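Transcription regulator (Lactobacillus plantarum WCFS1, PDB 3CLK) probably regulates transcription as a dimer of the LacI type, its periplasmic-binding-protein-like domain being the part expected to sense a small effector molecule. Local coordinates at residues Ile128-Ile133 with Lys142-Tyr147; Ile133-Tyr138 with Glu161-Gly166; Tyr168-Gly173 with Thr196-Leu201; Gln175-Phe180 with Asn202-Phe207. All blocks are in the same frame, centred on the assembly; numbering follows the deposited sequence.

The four contacts belong to one lobe of a periplasmic-binding-protein-like fold and follow its chain of beta-alpha-beta units. Interaction 1 is fully buried and mostly apolar, packing helix 138-153 on strand 128-131. Interaction 2 shares Ile-133 with it, their centres about 7 Å apart, but lies partly exposed beyond the strand ends and relies on backbone and water. Interactions 3 and 4 both hold helix 170-180 to helix 194-206, with centres about 9 Å apart. The first of these is buried, with glycines and a hydroxyl network at the helix starts; the second is more peripheral and meets through longer side chains without a hydrogen bond between its segments.

Interaction 1 (Ile128-Ile133 with Lys142-Tyr147); sequences IGIAGI and KRLAGY
Tyr-147 meets the strand in two ways: its hydroxyl donates a hydrogen bond to Ile-128 O, OH to O 2.7 Å, while its ring lies against Ile-130. This is the strand-helix half of a right-handed beta-alpha-beta crossover, strand 128-131 to helix 138-153 to strand 163-164, and the short axes run almost exactly antiparallel, 10.4 Å apart. Ile-128 O lies at the ring edge, near its plane, and the hydroxyl is tilted only 18° from the carbonyl plane. Over one ring face sits the CG2 methyl of Ile-130, 3.8 Å from the centroid of the Tyr-147 ring and 12° off the normal, a centred CH-pi contact. With CG1 of Ile-130 anti to the backbone N (chi1 -175°), its other branch runs back so that CD1 reaches Tyr-147 CB at 4.0 Å; the two side chains slide past each other in opposite directions.

The same Ile-130 CG2 also touches Leu-144 CD1 at 3.8 Å, so one methyl fills the angle between two helix residues a turn apart. Farther along, Ile-133 CD1 rests on Arg-143 CB at 4.0 Å; the extended arginine then carries its polar end away to a salt bridge with Asp-109.

In the next shell, Ile-163 of the neighbouring strand touches Ile-130, Leu-144 and Tyr-147, and helix 109-121 packs at the Ile-128 end of the strand through Thr-117 against Tyr-147 and Leu-120 against Ile-128. There, Ile-128 CG2 approaches Tyr-147 CE1 to 4.3 Å.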
loop_
_atom_site.group_PDB
_atom_site.type_symbol
_atom_site.label_atom_id
_atom_site.label_comp_id
_atom_site.label_asym_id
_atom_site.label_seq_id
_atom_site.Cartn_x
_atom_site.Cartn_y
_atom_site.Cartn_z
ATOM N N ILE B 128 20.211 21.315 5.704
ATOM C CA ILE B 128 19.363 20.261 5.165
ATOM C C ILE B 128 19.814 18.854 5.545
ATOM O O ILE B 128 20.954 18.471 5.281
ATOM C CB ILE B 128 19.359 20.376 3.629
ATOM C CG1 ILE B 128 18.989 21.806 3.225
ATOM C CG2 ILE B 128 18.415 19.353 3.018
ATOM C CD1 ILE B 128 19.002 22.050 1.716
ATOM N N GLY B 129 18.914 18.087 6.153
ATOM C CA GLY B 129 19.236 16.726 6.539
ATOM C C GLY B 129 18.572 15.728 5.607
ATOM O O GLY B 129 17.700 16.099 4.818
ATOM N N ILE B 130 18.993 14.467 5.687
ATOM C CA ILE B 130 18.431 13.400 4.861
ATOM C C ILE B 130 18.306 12.165 5.744
ATOM O O ILE B 130 19.263 11.774 6.435
ATOM C CB ILE B 130 19.312 13.119 3.620
ATOM C CG1 ILE B 130 18.618 12.096 2.722
ATOM C CG2 ILE B 130 20.708 12.650 4.041
ATOM C CD1 ILE B 130 19.116 12.113 1.298
ATOM N N ALA B 131 17.125 11.550 5.734
ATOM C CA ALA B 131 16.889 10.416 6.615
ATOM C C ALA B 131 16.214 9.185 6.044
ATOM O O ALA B 131 15.406 9.267 5.115
ATOM C CB ALA B 131 16.095 10.890 7.823
ATOM N N GLY B 132 16.555 8.045 6.648
ATOM C CA GLY B 132 15.980 6.765 6.278
ATOM C C GLY B 132 16.614 5.954 5.165
ATOM O O GLY B 132 16.185 4.832 4.911
ATOM N N ILE B 133 17.632 6.488 4.506
ATOM C CA ILE B 133 18.248 5.765 3.393
ATOM C C ILE B 133 19.178 4.627 3.799
ATOM O O ILE B 133 19.978 4.769 4.712
ATOM C CB ILE B 133 19.035 6.726 2.472
ATOM C CG1 ILE B 133 18.075 7.730 1.833
ATOM C CG2 ILE B 133 19.767 5.939 1.397
ATOM C CD1 ILE B 133 18.733 8.685 0.869
ATOM N N LYS B 142 23.567 6.070 -4.402
ATOM C CA LYS B 142 23.368 7.083 -5.431
ATOM C C LYS B 142 22.556 8.283 -4.953
ATOM O O LYS B 142 22.932 9.426 -5.194
ATOM C CB LYS B 142 22.704 6.454 -6.659
ATOM C CG LYS B 142 23.474 5.265 -7.216
ATOM C CD LYS B 142 24.923 5.623 -7.512
ATOM C CE LYS B 142 25.083 6.258 -8.879
ATOM N NZ LYS B 142 24.868 5.269 -9.975
ATOM N N ARG B 143 21.447 8.024 -4.273
ATOM C CA ARG B 143 20.613 9.108 -3.772
ATOM C C ARG B 143 21.412 9.993 -2.823
ATOM O O ARG B 143 21.329 11.215 -2.893
ATOM C CB ARG B 143 19.374 8.547 -3.062
ATOM C CG ARG B 143 18.441 7.812 -4.006
ATOM C CD ARG B 143 17.155 7.349 -3.326
ATOM N NE ARG B 143 16.325 6.623 -4.283
ATOM C CZ ARG B 143 15.103 6.161 -4.032
ATOM N NH1 ARG B 143 14.549 6.353 -2.844
ATOM N NH2 ARG B 143 14.448 5.494 -4.974
ATOM N N LEU B 144 22.209 9.377 -1.958
ATOM C CA LEU B 144 23.009 10.141 -1.014
ATOM C C LEU B 144 24.082 10.941 -1.748
ATOM O O LEU B 144 24.375 12.072 -1.371
ATOM C CB LEU B 144 23.669 9.220 0.020
ATOM C CG LEU B 144 24.319 9.947 1.207
ATOM C CD1 LEU B 144 23.226 10.555 2.090
ATOM C CD2 LEU B 144 25.172 8.981 2.019
ATOM N N ALA B 145 24.668 10.359 -2.793
ATOM C CA ALA B 145 25.693 11.067 -3.558
ATOM C C ALA B 145 25.075 12.314 -4.190
ATOM O O ALA B 145 25.714 13.361 -4.255
ATOM C CB ALA B 145 26.283 10.156 -4.647
ATOM N N GLY B 146 23.832 12.187 -4.653
ATOM C CA GLY B 146 23.128 13.307 -5.259
ATOM C C GLY B 146 22.906 14.411 -4.240
ATOM O O GLY B 146 23.008 15.598 -4.559
ATOM N N TYR B 147 22.606 14.008 -3.009
ATOM C CA TYR B 147 22.383 14.929 -1.894
ATOM C C TYR B 147 23.666 15.696 -1.587
ATOM O O TYR B 147 23.643 16.922 -1.415
ATOM C CB TYR B 147 21.937 14.137 -0.655
ATOM C CG TYR B 147 22.131 14.818 0.690
ATOM C CD1 TYR B 147 21.229 15.775 1.160
ATOM C CD2 TYR B 147 23.198 14.459 1.518
ATOM C CE1 TYR B 147 21.387 16.352 2.439
ATOM C CE2 TYR B 147 23.365 15.021 2.771
ATOM C CZ TYR B 147 22.460 15.962 3.234
ATOM O OH TYR B 147 22.639 16.479 4.499
#

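Interaction 2 (Ile133-Tyr138 with Glu161-Gly166); sequences IDQYPY and EWIKPG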
loop_
_atom_site.group_PDB
_atom_site.type_symbol
_atom_site.label_atom_id
_atom_site.label_comp_id
_atom_site.label_asym_id
_atom_site.label_seq_id
_atom_site.Cartn_x
_atom_site.Cartn_y
_atom_site.Cartn_z
ATOM N N ILE B 133 17.632 6.488 4.506
ATOM C CA ILE B 133 18.248 5.765 3.393
ATOM C C ILE B 133 19.178 4.627 3.799
ATOM O O ILE B 133 19.978 4.769 4.712
ATOM C CB ILE B 133 19.035 6.726 2.472
ATOM C CG1 ILE B 133 18.075 7.730 1.833
ATOM C CG2 ILE B 133 19.767 5.939 1.397
ATOM C CD1 ILE B 133 18.733 8.685 0.869
ATOM N N ASP B 134 19.048 3.486 3.131
ATOM C CA ASP B 134 19.938 2.358 3.396
ATOM C C ASP B 134 21.122 2.720 2.509
ATOM O O ASP B 134 21.116 2.485 1.299
ATOM C CB ASP B 134 19.297 1.034 2.964
ATOM C CG ASP B 134 20.165 -0.181 3.294
ATOM O OD1 ASP B 134 21.302 -0.001 3.782
ATOM O OD2 ASP B 134 19.705 -1.321 3.058
ATOM N N GLN B 135 22.115 3.331 3.144
ATOM C CA GLN B 135 23.335 3.845 2.523
ATOM C C GLN B 135 24.283 2.879 1.798
ATOM O O GLN B 135 25.096 3.317 0.979
ATOM C CB GLN B 135 24.120 4.587 3.607
ATOM C CG GLN B 135 25.015 5.696 3.144
ATOM C CD GLN B 135 25.620 6.450 4.317
ATOM O OE1 GLN B 135 24.907 6.840 5.251
ATOM N NE2 GLN B 135 26.935 6.666 4.275
ATOM N N TYR B 136 24.193 1.587 2.089
ATOM C CA TYR B 136 25.099 0.610 1.472
ATOM C C TYR B 136 24.778 0.212 0.031
ATOM O O TYR B 136 25.619 0.337 -0.854
ATOM C CB TYR B 136 25.176 -0.657 2.338
ATOM C CG TYR B 136 25.537 -0.391 3.780
ATOM C CD1 TYR B 136 26.759 0.188 4.118
ATOM C CD2 TYR B 136 24.646 -0.706 4.808
ATOM C CE1 TYR B 136 27.088 0.450 5.449
ATOM C CE2 TYR B 136 24.964 -0.449 6.140
ATOM C CZ TYR B 136 26.186 0.129 6.453
ATOM O OH TYR B 136 26.501 0.384 7.770
ATOM N N PRO B 137 23.561 -0.286 -0.222
ATOM C CA PRO B 137 23.210 -0.682 -1.589
ATOM C C PRO B 137 23.227 0.456 -2.619
ATOM O O PRO B 137 23.168 1.636 -2.263
ATOM C CB PRO B 137 21.825 -1.306 -1.422
ATOM C CG PRO B 137 21.261 -0.587 -0.241
ATOM C CD PRO B 137 22.440 -0.520 0.704
ATOM N N TYR B 138 23.315 0.072 -3.889
ATOM C CA TYR B 138 23.349 0.983 -5.033
ATOM C C TYR B 138 22.346 2.137 -4.947
ATOM O O TYR B 138 22.715 3.300 -5.071
ATOM C CB TYR B 138 23.076 0.191 -6.313
ATOM C CG TYR B 138 23.048 1.031 -7.566
ATOM C CD1 TYR B 138 24.207 1.225 -8.324
ATOM C CD2 TYR B 138 21.867 1.635 -7.996
ATOM C CE1 TYR B 138 24.186 2.001 -9.480
ATOM C CE2 TYR B 138 21.836 2.413 -9.145
ATOM C CZ TYR B 138 22.996 2.588 -9.879
ATOM O OH TYR B 138 22.964 3.344 -11.019
ATOM N N GLU B 161 26.346 14.392 10.691
ATOM C CA GLU B 161 25.292 14.401 11.697
ATOM C C GLU B 161 23.921 14.678 11.085
ATOM O O GLU B 161 22.893 14.436 11.718
ATOM C CB GLU B 161 25.597 15.445 12.775
ATOM C CG GLU B 161 26.923 15.208 13.469
ATOM C CD GLU B 161 27.142 13.739 13.775
ATOM O OE1 GLU B 161 26.376 13.179 14.588
ATOM O OE2 GLU B 161 28.073 13.147 13.188
ATOM N N TRP B 162 23.916 15.184 9.854
ATOM C CA TRP B 162 22.679 15.500 9.144
ATOM C C TRP B 162 22.181 14.296 8.347
ATOM O O TRP B 162 21.135 14.351 7.686
ATOM C CB TRP B 162 22.908 16.676 8.192
ATOM C CG TRP B 162 23.191 17.995 8.870
ATOM C CD1 TRP B 162 23.169 18.257 10.213
ATOM C CD2 TRP B 162 23.484 19.239 8.226
ATOM N NE1 TRP B 162 23.426 19.589 10.442
ATOM C CE2 TRP B 162 23.624 20.217 9.239
ATOM C CE3 TRP B 162 23.642 19.627 6.889
ATOM C CZ2 TRP B 162 23.911 21.557 8.960
ATOM C CZ3 TRP B 162 23.929 20.966 6.607
ATOM C CH2 TRP B 162 24.059 21.911 7.642
ATOM N N ILE B 163 22.940 13.208 8.423
ATOM C CA ILE B 163 22.612 11.987 7.713
ATOM C C ILE B 163 22.233 10.908 8.720
ATOM O O ILE B 163 23.061 10.490 9.542
ATOM C CB ILE B 163 23.823 11.520 6.868
ATOM C CG1 ILE B 163 24.330 12.690 6.017
ATOM C CG2 ILE B 163 23.430 10.363 5.973
ATOM C CD1 ILE B 163 25.650 12.411 5.286
ATOM N N LYS B 164 20.970 10.487 8.673
ATOM C CA LYS B 164 20.463 9.462 9.572
ATOM C C LYS B 164 19.952 8.303 8.738
ATOM O O LYS B 164 18.872 8.374 8.145
ATOM C CB LYS B 164 19.334 10.015 10.439
ATOM C CG LYS B 164 19.755 11.163 11.343
ATOM C CD LYS B 164 20.838 10.736 12.332
ATOM C CE LYS B 164 21.223 11.890 13.245
ATOM N NZ LYS B 164 22.300 11.520 14.201
ATOM N N PRO B 165 20.747 7.227 8.651
ATOM C CA PRO B 165 20.392 6.035 7.884
ATOM C C PRO B 165 19.153 5.336 8.429
ATOM O O PRO B 165 18.767 5.519 9.584
ATOM C CB PRO B 165 21.642 5.163 8.004
ATOM C CG PRO B 165 22.737 6.170 8.093
ATOM C CD PRO B 165 22.158 7.169 9.071
ATOM N N GLY B 166 18.552 4.520 7.581
ATOM C CA GLY B 166 17.365 3.795 7.969
ATOM C C GLY B 166 17.095 2.765 6.904
ATOM O O GLY B 166 17.981 2.427 6.115
HETATM O O HOH W 1 19.515 8.923 5.217
#
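Ile-133 and Gly-166 carry the direct hydrogen bond of this contact, where the loop after strand 128-131 runs beside the chain leaving strand 163-164, at the carboxyl ends of two parallel neighbours. Gly-166 N reaches Ile-133 O at 3.2 Å with a fairly straight N-H...O angle of 163°, yet it comes from above the carbonyl plane, 66° out of it. A weaker CA-H...O approach joins the same acceptor: Pro-165 CA lies 3.4 Å from Ile-133 O.

Water supplies the other polar link. One molecule accepts from Ile-133 N at 3.2 Å and can donate to Lys-164 O at 3.0 Å, bridging two backbone groups that are themselves 4.3 Å apart.

Side-chain contact rests mainly on Gln-135. Its CG is anti to the backbone N (chi1 -152°) and the chain continues extended, laying OE1 3.6 Å from Pro-165 CG and 3.9 Å from Ile-163 CG2; it crosses the isoleucine at about a right angle. Leu-144 and Arg-141 of helix 138-153 also touch this glutamine.

The out-of-plane bond and the intervening water imply that regular parallel-sheet pairing has given way here, the two chains diverging into loops while their backbone groups remain linked.

Interaction 3 (Tyr168-Gly173 with Thr196-Leu201); sequences YSYTSG and TAIGIL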
loop_
_atom_site.group_PDB
_atom_site.type_symbol
_atom_site.label_atom_id
_atom_site.label_comp_id
_atom_site.label_asym_id
_atom_site.label_seq_id
_atom_site.Cartn_x
_atom_site.Cartn_y
_atom_site.Cartn_z
ATOM N N TYR B 168 14.103 2.939 4.814
ATOM C CA TYR B 168 12.961 3.425 4.043
ATOM C C TYR B 168 11.596 3.206 4.688
ATOM O O TYR B 168 10.575 3.417 4.044
ATOM C CB TYR B 168 12.923 2.770 2.662
ATOM C CG TYR B 168 14.162 2.978 1.832
ATOM C CD1 TYR B 168 15.202 2.046 1.850
ATOM C CD2 TYR B 168 14.301 4.107 1.029
ATOM C CE1 TYR B 168 16.353 2.239 1.080
ATOM C CE2 TYR B 168 15.445 4.309 0.264
ATOM C CZ TYR B 168 16.468 3.372 0.293
ATOM O OH TYR B 168 17.599 3.582 -0.471
ATOM N N SER B 169 11.564 2.804 5.952
ATOM C CA SER B 169 10.286 2.555 6.606
ATOM C C SER B 169 9.758 3.756 7.390
ATOM O O SER B 169 10.441 4.764 7.552
ATOM C CB SER B 169 10.413 1.367 7.560
ATOM O OG SER B 169 11.252 1.699 8.655
ATOM N N TYR B 170 8.527 3.634 7.866
ATOM C CA TYR B 170 7.902 4.678 8.662
ATOM C C TYR B 170 8.681 4.822 9.974
ATOM O O TYR B 170 8.969 5.934 10.420
ATOM C CB TYR B 170 6.457 4.293 8.960
ATOM C CG TYR B 170 5.763 5.205 9.938
ATOM C CD1 TYR B 170 5.157 6.384 9.512
ATOM C CD2 TYR B 170 5.674 4.867 11.289
ATOM C CE1 TYR B 170 4.469 7.202 10.404
ATOM C CE2 TYR B 170 4.989 5.683 12.190
ATOM C CZ TYR B 170 4.389 6.844 11.737
ATOM O OH TYR B 170 3.700 7.643 12.623
ATOM N N THR B 171 9.032 3.692 10.584
ATOM C CA THR B 171 9.775 3.711 11.840
ATOM C C THR B 171 11.121 4.431 11.729
ATOM O O THR B 171 11.504 5.182 12.622
ATOM C CB THR B 171 10.017 2.279 12.366
ATOM O OG1 THR B 171 8.755 1.672 12.677
ATOM C CG2 THR B 171 10.879 2.310 13.626
ATOM N N SER B 172 11.839 4.208 10.634
ATOM C CA SER B 172 13.127 4.854 10.461
ATOM C C SER B 172 12.959 6.380 10.385
ATOM O O SER B 172 13.865 7.138 10.737
ATOM C CB SER B 172 13.824 4.313 9.213
ATOM O OG SER B 172 13.026 4.488 8.061
ATOM N N GLY B 173 11.791 6.820 9.928
ATOM C CA GLY B 173 11.519 8.244 9.846
ATOM C C GLY B 173 11.365 8.780 11.256
ATOM O O GLY B 173 11.951 9.802 11.618
ATOM N N THR B 196 8.644 7.031 5.175
ATOM C CA THR B 196 9.672 7.597 6.043
ATOM C C THR B 196 9.295 9.053 6.343
ATOM O O THR B 196 9.403 9.520 7.479
ATOM C CB THR B 196 11.072 7.505 5.375
ATOM O OG1 THR B 196 11.474 6.127 5.321
ATOM C CG2 THR B 196 12.124 8.299 6.179
ATOM N N ALA B 197 8.813 9.761 5.329
ATOM C CA ALA B 197 8.414 11.152 5.503
ATOM C C ALA B 197 7.275 11.281 6.509
ATOM O O ALA B 197 7.228 12.229 7.292
ATOM C CB ALA B 197 7.990 11.735 4.168
ATOM N N ILE B 198 6.351 10.332 6.503
ATOM C CA ILE B 198 5.247 10.426 7.435
ATOM C C ILE B 198 5.773 10.259 8.860
ATOM O O ILE B 198 5.325 10.956 9.765
ATOM C CB ILE B 198 4.148 9.388 7.113
ATOM C CG1 ILE B 198 3.628 9.610 5.690
ATOM C CG2 ILE B 198 2.964 9.556 8.073
ATOM C CD1 ILE B 198 2.534 8.648 5.290
ATOM N N GLY B 199 6.744 9.363 9.052
ATOM C CA GLY B 199 7.315 9.164 10.378
ATOM C C GLY B 199 8.018 10.429 10.858
ATOM O O GLY B 199 7.901 10.835 12.019
ATOM N N ILE B 200 8.763 11.058 9.958
ATOM C CA ILE B 200 9.464 12.296 10.280
ATOM C C ILE B 200 8.425 13.341 10.665
ATOM O O ILE B 200 8.558 14.032 11.677
ATOM C CB ILE B 200 10.243 12.833 9.058
ATOM C CG1 ILE B 200 11.395 11.889 8.719
ATOM C CG2 ILE B 200 10.763 14.254 9.341
ATOM C CD1 ILE B 200 12.070 12.199 7.395
ATOM N N LEU B 201 7.389 13.440 9.838
ATOM C CA LEU B 201 6.303 14.394 10.026
ATOM C C LEU B 201 5.611 14.257 11.372
ATOM O O LEU B 201 5.375 15.255 12.073
ATOM C CB LEU B 201 5.264 14.217 8.913
ATOM C CG LEU B 201 4.228 15.326 8.676
ATOM C CD1 LEU B 201 3.280 14.926 7.533
ATOM C CD2 LEU B 201 3.436 15.569 9.929
#
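This is a close, glycine-lined meeting of two helices near their amino ends, where helix 170-180 and helix 194-206 follow successive strands of the periplasmic-binding-protein-like fold. Gly-173 and Thr-196 approach to 4.3 Å between CA atoms, and Gly-173 CA makes a CA-H...O contact with Thr-196 O at 3.4 Å, its angle at H 154°. Gly-199 of helix 194-206 faces Gly-173, their C atoms 3.8 Å apart with no side chain between the backbones.

The Tyr-170 ring lies against the edge of this seam. Turned so that CG is anti to the backbone N (chi1 172°), it places one face over Gly-199 CA, 3.9 Å from the ring centroid and 29° off the normal, an off-centre CH-pi contact. Ile-198 meets the ring edge, its CG2 3.6 Å from Tyr-170 CE1. The phenol oxygen bonds beyond the seam to Asn-202 ND2, and Ile-228 of the second subunit packs on both Tyr-170 and Ile-198, bringing this corner to the dimer interface.

At the helix start, Ser-169 is the N-cap: its OG accepts from Ser-172 N at 3.2 Å, and Asp-167 binds the same hydroxyl. Ser-169 O accepts two hydroxyl bonds, from Thr-196 OG1 at 2.8 Å and from Ser-172 OG at 2.6 Å, which arrive from opposite faces of the carbonyl plane, besides a weak one from Gly-173 N. Ser-193 also bonds to Thr-196 OG1.

A single carbonyl oxygen gripped from both helices thus ties the capping turn to Thr-196, and its two hydroxyl donors probably limit rotation of that peptide.

Interaction 4 (Gln175-Phe180 with Asn202-Phe207); sequences QAMKAF and NQASSF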
loop_
_atom_site.group_PDB
_atom_site.type_symbol
_atom_site.label_atom_id
_atom_site.label_comp_id
_atom_site.label_asym_id
_atom_site.label_seq_id
_atom_site.Cartn_x
_atom_site.Cartn_y
_atom_site.Cartn_z
ATOM N N GLN B 175 12.491 7.435 13.994
ATOM C CA GLN B 175 13.767 7.271 14.693
ATOM C C GLN B 175 14.775 8.334 14.303
ATOM O O GLN B 175 15.485 8.868 15.149
ATOM C CB GLN B 175 14.359 5.872 14.434
ATOM C CG GLN B 175 13.503 4.718 14.998
ATOM C CD GLN B 175 13.103 4.953 16.442
ATOM O OE1 GLN B 175 12.264 5.805 16.729
ATOM N NE2 GLN B 175 13.714 4.203 17.363
ATOM N N ALA B 176 14.851 8.628 13.013
ATOM C CA ALA B 176 15.769 9.647 12.538
ATOM C C ALA B 176 15.386 11.027 13.093
ATOM O O ALA B 176 16.261 11.811 13.450
ATOM C CB ALA B 176 15.775 9.674 11.007
HETATM N N MSE B 177 14.091 11.329 13.177
HETATM C CA MSE B 177 13.685 12.645 13.692
HETATM C C MSE B 177 14.079 12.759 15.175
HETATM O O MSE B 177 14.465 13.836 15.649
HETATM C CB MSE B 177 12.177 12.863 13.492
HETATM C CG MSE B 177 11.663 14.258 13.893
HETATM SE SE MSE B 177 12.461 15.743 12.883
HETATM C CE MSE B 177 13.477 16.631 14.286
ATOM N N LYS B 178 13.996 11.645 15.904
ATOM C CA LYS B 178 14.383 11.628 17.311
ATOM C C LYS B 178 15.880 11.910 17.376
ATOM O O LYS B 178 16.342 12.677 18.224
ATOM C CB LYS B 178 14.065 10.268 17.944
ATOM C CG LYS B 178 12.571 9.991 18.070
ATOM C CD LYS B 178 12.308 8.587 18.585
ATOM C CE LYS B 178 10.814 8.265 18.608
ATOM N NZ LYS B 178 10.612 6.855 19.045
ATOM N N ALA B 179 16.628 11.303 16.456
ATOM C CA ALA B 179 18.064 11.499 16.379
ATOM C C ALA B 179 18.383 12.983 16.146
ATOM O O ALA B 179 19.227 13.563 16.833
ATOM C CB ALA B 179 18.641 10.650 15.255
ATOM N N PHE B 180 17.712 13.601 15.182
ATOM C CA PHE B 180 17.955 15.017 14.915
ATOM C C PHE B 180 17.678 15.818 16.178
ATOM O O PHE B 180 18.430 16.729 16.525
ATOM C CB PHE B 180 17.073 15.516 13.778
ATOM C CG PHE B 180 17.428 14.945 12.436
ATOM C CD1 PHE B 180 18.752 14.901 12.011
ATOM C CD2 PHE B 180 16.435 14.501 11.571
ATOM C CE1 PHE B 180 19.076 14.423 10.736
ATOM C CE2 PHE B 180 16.746 14.028 10.310
ATOM C CZ PHE B 180 18.072 13.989 9.890
ATOM N N ASN B 202 5.252 13.027 11.724
ATOM C CA ASN B 202 4.572 12.787 12.981
ATOM C C ASN B 202 5.490 13.016 14.179
ATOM O O ASN B 202 5.054 13.585 15.178
ATOM C CB ASN B 202 3.993 11.365 13.022
ATOM C CG ASN B 202 2.786 11.193 12.103
ATOM O OD1 ASN B 202 2.172 12.173 11.669
ATOM N ND2 ASN B 202 2.431 9.947 11.818
ATOM N N GLN B 203 6.750 12.581 14.092
ATOM C CA GLN B 203 7.670 12.775 15.211
ATOM C C GLN B 203 7.962 14.253 15.411
ATOM O O GLN B 203 8.049 14.723 16.544
ATOM C CB GLN B 203 8.991 12.023 15.014
ATOM C CG GLN B 203 9.914 12.110 16.252
ATOM C CD GLN B 203 9.262 11.537 17.508
ATOM O OE1 GLN B 203 9.419 12.069 18.613
ATOM N NE2 GLN B 203 8.534 10.447 17.343
ATOM N N ALA B 204 8.128 14.983 14.313
ATOM C CA ALA B 204 8.379 16.421 14.405
ATOM C C ALA B 204 7.198 17.036 15.147
ATOM O O ALA B 204 7.365 17.849 16.056
ATOM C CB ALA B 204 8.483 17.033 13.014
ATOM N N SER B 205 5.998 16.628 14.757
ATOM C CA SER B 205 4.782 17.128 15.373
ATOM C C SER B 205 4.787 16.877 16.881
ATOM O O SER B 205 4.420 17.755 17.669
ATOM C CB SER B 205 3.567 16.471 14.725
ATOM O OG SER B 205 2.372 16.973 15.288
ATOM N N SER B 206 5.216 15.686 17.286
ATOM C CA SER B 206 5.283 15.344 18.698
ATOM C C SER B 206 6.283 16.228 19.447
ATOM O O SER B 206 6.120 16.484 20.646
ATOM C CB SER B 206 5.658 13.872 18.872
ATOM O OG SER B 206 4.619 13.032 18.385
ATOM N N PHE B 207 7.319 16.685 18.746
ATOM C CA PHE B 207 8.321 17.560 19.352
ATOM C C PHE B 207 7.833 19.018 19.339
ATOM O O PHE B 207 8.523 19.918 19.821
ATOM C CB PHE B 207 9.658 17.478 18.590
ATOM C CG PHE B 207 10.490 16.251 18.904
ATOM C CD1 PHE B 207 10.371 15.592 20.120
ATOM C CD2 PHE B 207 11.456 15.805 17.998
ATOM C CE1 PHE B 207 11.199 14.510 20.436
ATOM C CE2 PHE B 207 12.290 14.724 18.304
ATOM C CZ PHE B 207 12.159 14.077 19.528
#
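Gln-203 and the selenomethionine Met-177 begin the contact, a helix-helix packing on one side of the central sheet in the periplasmic-binding-protein-like fold. The 175-180 and 202-206 segments of helix 170-180 and helix 194-206 run the same general way, their short axes 9.0 Å apart and crossing at -40°. Gln-203 has CG anti to the backbone N (chi1 -174°) and then bends at chi2, 59°. Its aliphatic part therefore lies against Met-177, CB to CB 3.6 Å, while the amide swings out to Lys-178. That lysine is extended and crosses the glutamine at about a right angle, with Lys-178 CE 3.4 Å from Gln-203 NE2. Lys-178 NZ continues past the amide to Gln-175 OE1, a 3.0 Å hydrogen bond lying in the carbonyl plane on a lone pair.

Ala-204, next in order, offers a small surface to the bent selenomethionine: Met-177 CG lies 3.6 Å from Ala-204 N, and the selenium atom is 4.2 Å from Ala-204 CB. Deeper in, Met-177 also touches Ile-189 of strand 188-191, so this side chain joins the helix pair to the sheet.

Phe-207, last of the segment, turns its ring back towards the partner. Gln-203 OE1 stands 3.5 Å above one face of the Phe-207 ring, displaced toward the rim. The ring edge addresses the backbone of helix 170-180, where Phe-207 CE2 comes within 3.5 Å of Met-177 O in the ring plane.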